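Local structure of sulfatase (Bacteroides fragilis CAG:558, 6USS) at residues G435-T443 with L451-K459. The protein probably hydrolyses aryl sulfate esters as a calcium-dependent member of the sulfatase family. The protein carries 1 engineered substitution. Sequence-based numbering, arbitrary orientation.
Sequences GPGIGPTCT and LIYYYENGK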
loop_
_atom_site.group_PDB
_atom_site.type_symbol
_atom_site.label_atom_id
_atom_site.label_comp_id
_atom_site.label_asym_id
_atom_site.label_seq_id
_atom_site.Cartn_x
_atom_site.Cartn_y
_atom_site.Cartn_z
ATOM N N GLY A 435 32.404 16.542 -17.693
ATOM C CA GLY A 435 33.375 16.700 -16.632
ATOM C C GLY A 435 34.238 15.460 -16.513
ATOM O O GLY A 435 34.036 14.474 -17.227
ATOM N N PRO A 436 35.218 15.480 -15.616
ATOM C CA PRO A 436 36.135 14.331 -15.520
ATOM C C PRO A 436 35.393 13.047 -15.135
ATOM O O PRO A 436 34.638 13.002 -14.155
ATOM C CB PRO A 436 37.140 14.775 -14.448
ATOM C CG PRO A 436 37.108 16.299 -14.503
ATOM C CD PRO A 436 35.658 16.630 -14.801
ATOM N N GLY A 437 35.598 12.002 -15.935
ATOM C CA GLY A 437 34.930 10.745 -15.681
ATOM C C GLY A 437 33.479 10.692 -16.098
ATOM O O GLY A 437 32.859 9.625 -15.989
ATOM N N ILE A 438 32.916 11.796 -16.581
ATOM C CA ILE A 438 31.520 11.832 -17.000
ATOM C C ILE A 438 31.430 11.513 -18.482
ATOM O O ILE A 438 32.230 12.003 -19.287
ATOM C CB ILE A 438 30.888 13.201 -16.699
ATOM C CG1 ILE A 438 31.127 13.598 -15.246
ATOM C CG2 ILE A 438 29.419 13.165 -16.990
ATOM C CD1 ILE A 438 30.536 14.950 -14.878
ATOM N N GLY A 439 30.422 10.716 -18.845
ATOM C CA GLY A 439 30.216 10.251 -20.195
ATOM C C GLY A 439 29.852 8.776 -20.188
ATOM O O GLY A 439 29.815 8.135 -19.131
ATOM N N PRO A 440 29.594 8.201 -21.364
ATOM C CA PRO A 440 29.280 6.756 -21.438
ATOM C C PRO A 440 30.483 5.897 -21.059
ATOM O O PRO A 440 31.509 5.900 -21.746
ATOM C CB PRO A 440 28.888 6.549 -22.907
ATOM C CG PRO A 440 28.898 7.921 -23.544
ATOM C CD PRO A 440 29.687 8.834 -22.692
ATOM N N THR A 441 30.346 5.137 -19.972
ATOM C CA THR A 441 31.444 4.340 -19.445
ATOM C C THR A 441 30.910 3.040 -18.862
ATOM O O THR A 441 29.731 2.931 -18.507
ATOM C CB THR A 441 32.195 5.076 -18.330
ATOM O OG1 THR A 441 31.266 5.434 -17.293
ATOM C CG2 THR A 441 32.900 6.321 -18.853
ATOM N N CYS A 442 31.798 2.063 -18.737
ATOM C CA CYS A 442 31.636 1.016 -17.749
ATOM C C CYS A 442 32.918 0.924 -16.942
ATOM O O CYS A 442 33.999 1.283 -17.414
ATOM C CB CYS A 442 31.306 -0.347 -18.390
ATOM S SG CYS A 442 32.264 -0.628 -19.867
ATOM N N THR A 443 32.794 0.416 -15.728
ATOM C CA THR A 443 33.874 0.410 -14.762
ATOM C C THR A 443 33.876 -0.918 -14.032
ATOM O O THR A 443 32.808 -1.431 -13.665
ATOM C CB THR A 443 33.691 1.546 -13.754
ATOM O OG1 THR A 443 33.641 2.787 -14.457
ATOM C CG2 THR A 443 34.848 1.581 -12.783
ATOM N N LEU A 451 39.300 -0.029 -13.302
ATOM C CA LEU A 451 39.407 0.179 -14.741
ATOM C C LEU A 451 38.139 0.859 -15.242
ATOM O O LEU A 451 37.033 0.341 -15.052
ATOM C CB LEU A 451 39.634 -1.136 -15.486
ATOM C CG LEU A 451 39.456 -0.964 -17.007
ATOM C CD1 LEU A 451 40.597 -0.139 -17.580
ATOM C CD2 LEU A 451 39.329 -2.303 -17.738
ATOM N N ILE A 452 38.307 2.016 -15.881
ATOM C CA ILE A 452 37.220 2.750 -16.516
ATOM C C ILE A 452 37.427 2.693 -18.021
ATOM O O ILE A 452 38.523 2.996 -18.524
ATOM C CB ILE A 452 37.147 4.207 -16.027
ATOM C CG1 ILE A 452 37.014 4.266 -14.504
ATOM C CG2 ILE A 452 35.995 4.932 -16.695
ATOM C CD1 ILE A 452 37.274 5.644 -13.927
ATOM N N TYR A 453 36.382 2.289 -18.736
ATOM C CA TYR A 453 36.392 2.223 -20.188
ATOM C C TYR A 453 35.389 3.222 -20.737
ATOM O O TYR A 453 34.253 3.290 -20.255
ATOM C CB TYR A 453 36.040 0.823 -20.662
ATOM C CG TYR A 453 35.725 0.728 -22.138
ATOM C CD1 TYR A 453 36.724 0.909 -23.104
ATOM C CD2 TYR A 453 34.431 0.420 -22.572
ATOM C CE1 TYR A 453 36.435 0.797 -24.465
ATOM C CE2 TYR A 453 34.136 0.300 -23.936
ATOM C CZ TYR A 453 35.141 0.488 -24.877
ATOM O OH TYR A 453 34.864 0.374 -26.231
ATOM N N TYR A 454 35.802 3.985 -21.743
ATOM C CA TYR A 454 34.986 5.062 -22.288
ATOM C C TYR A 454 34.446 4.626 -23.645
ATOM O O TYR A 454 35.213 4.462 -24.603
ATOM C CB TYR A 454 35.793 6.349 -22.400
ATOM C CG TYR A 454 36.202 6.951 -21.068
ATOM C CD1 TYR A 454 37.256 6.410 -20.332
ATOM C CD2 TYR A 454 35.538 8.064 -20.543
ATOM C CE1 TYR A 454 37.645 6.956 -19.123
ATOM C CE2 TYR A 454 35.932 8.629 -19.328
ATOM C CZ TYR A 454 36.993 8.071 -18.625
ATOM O OH TYR A 454 37.400 8.611 -17.419
ATOM N N TYR A 455 33.119 4.450 -23.716
ATOM C CA TYR A 455 32.472 4.018 -24.948
ATOM C C TYR A 455 32.739 4.975 -26.095
ATOM O O TYR A 455 32.780 4.547 -27.251
ATOM C CB TYR A 455 30.964 3.903 -24.743
ATOM C CG TYR A 455 30.509 2.732 -23.921
ATOM C CD1 TYR A 455 30.514 1.459 -24.448
ATOM C CD2 TYR A 455 30.051 2.899 -22.625
ATOM C CE1 TYR A 455 30.082 0.380 -23.721
ATOM C CE2 TYR A 455 29.611 1.811 -21.878
ATOM C CZ TYR A 455 29.627 0.559 -22.445
ATOM O OH TYR A 455 29.209 -0.541 -21.751
ATOM N N GLU A 456 32.893 6.271 -25.805
ATOM C CA GLU A 456 32.870 7.253 -26.884
ATOM C C GLU A 456 34.115 7.158 -27.762
ATOM O O GLU A 456 34.030 7.394 -28.975
ATOM C CB GLU A 456 32.697 8.676 -26.329
ATOM C CG GLU A 456 32.113 9.666 -27.356
ATOM C CD GLU A 456 32.036 11.118 -26.861
ATOM O OE1 GLU A 456 31.874 11.334 -25.633
ATOM O OE2 GLU A 456 32.114 12.043 -27.714
ATOM N N ASN A 457 35.269 6.795 -27.189
ATOM C CA ASN A 457 36.467 6.666 -28.008
ATOM C C ASN A 457 37.350 5.491 -27.610
ATOM O O ASN A 457 38.500 5.441 -28.053
ATOM C CB ASN A 457 37.288 7.954 -27.951
ATOM C CG ASN A 457 37.793 8.256 -26.548
ATOM O OD1 ASN A 457 37.392 7.599 -25.579
ATOM N ND2 ASN A 457 38.681 9.247 -26.431
ATOM N N GLY A 458 36.865 4.560 -26.781
ATOM C CA GLY A 458 37.649 3.400 -26.385
ATOM C C GLY A 458 38.783 3.673 -25.418
ATOM O O GLY A 458 39.600 2.779 -25.168
ATOM N N LYS A 459 38.875 4.888 -24.885
ATOM C CA LYS A 459 39.920 5.215 -23.928
ATOM C C LYS A 459 39.764 4.358 -22.674
ATOM O O LYS A 459 38.645 4.101 -22.219
ATOM C CB LYS A 459 39.841 6.711 -23.589
ATOM C CG LYS A 459 40.754 7.194 -22.482
ATOM C CD LYS A 459 42.159 7.519 -23.015
ATOM C CE LYS A 459 43.119 7.928 -21.881
ATOM N NZ LYS A 459 44.539 7.578 -22.209
HETATM O O HOH W 1 32.722 7.721 -23.303
#
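L451 O takes a CA-H...O contact from T443 CA, while its side chain turns to helix 480-496, where a branched apolar residue suits the interior. I452 lies alongside T443, its CG1 3.7 Å from T443 OG1; two beta-branched residues fit this extended, non-hydrogen-bonded pair. Y453 and C442 form a hydrogen-bonded pair: Y453 N gives a nearly straight hydrogen bond (173°) to C442 O, and C442 N donates to Y453 O. Chi1 of 167° swings the Y453 ring beside its own carbonyl carbon, where C442 SG meets the ring edge, 3.6 Å from CD2. These strands form a beta hairpin, the middle pair of the four-stranded antiparallel sheet in the C-terminal part of this sulfatase, whose C442 face packs on helix 480-496. Tyrosine suits three successive places, joining a broad ring to a hydroxyl bonded to P512 (Y453), E461 (Y454) or N426 (Y455). Y454 points to the opposite face, where T441 CG2 sits over its ring, 4.0 Å from the centroid, as a CH-pi contact; G437 CA lies at the ring's edge. Y455 N donates to P440 O, 33° out of the carbonyl plane, and its ring edge meets P440 C. At E456, whose charged side chain suits the surface, a water links backbone N to P440 O.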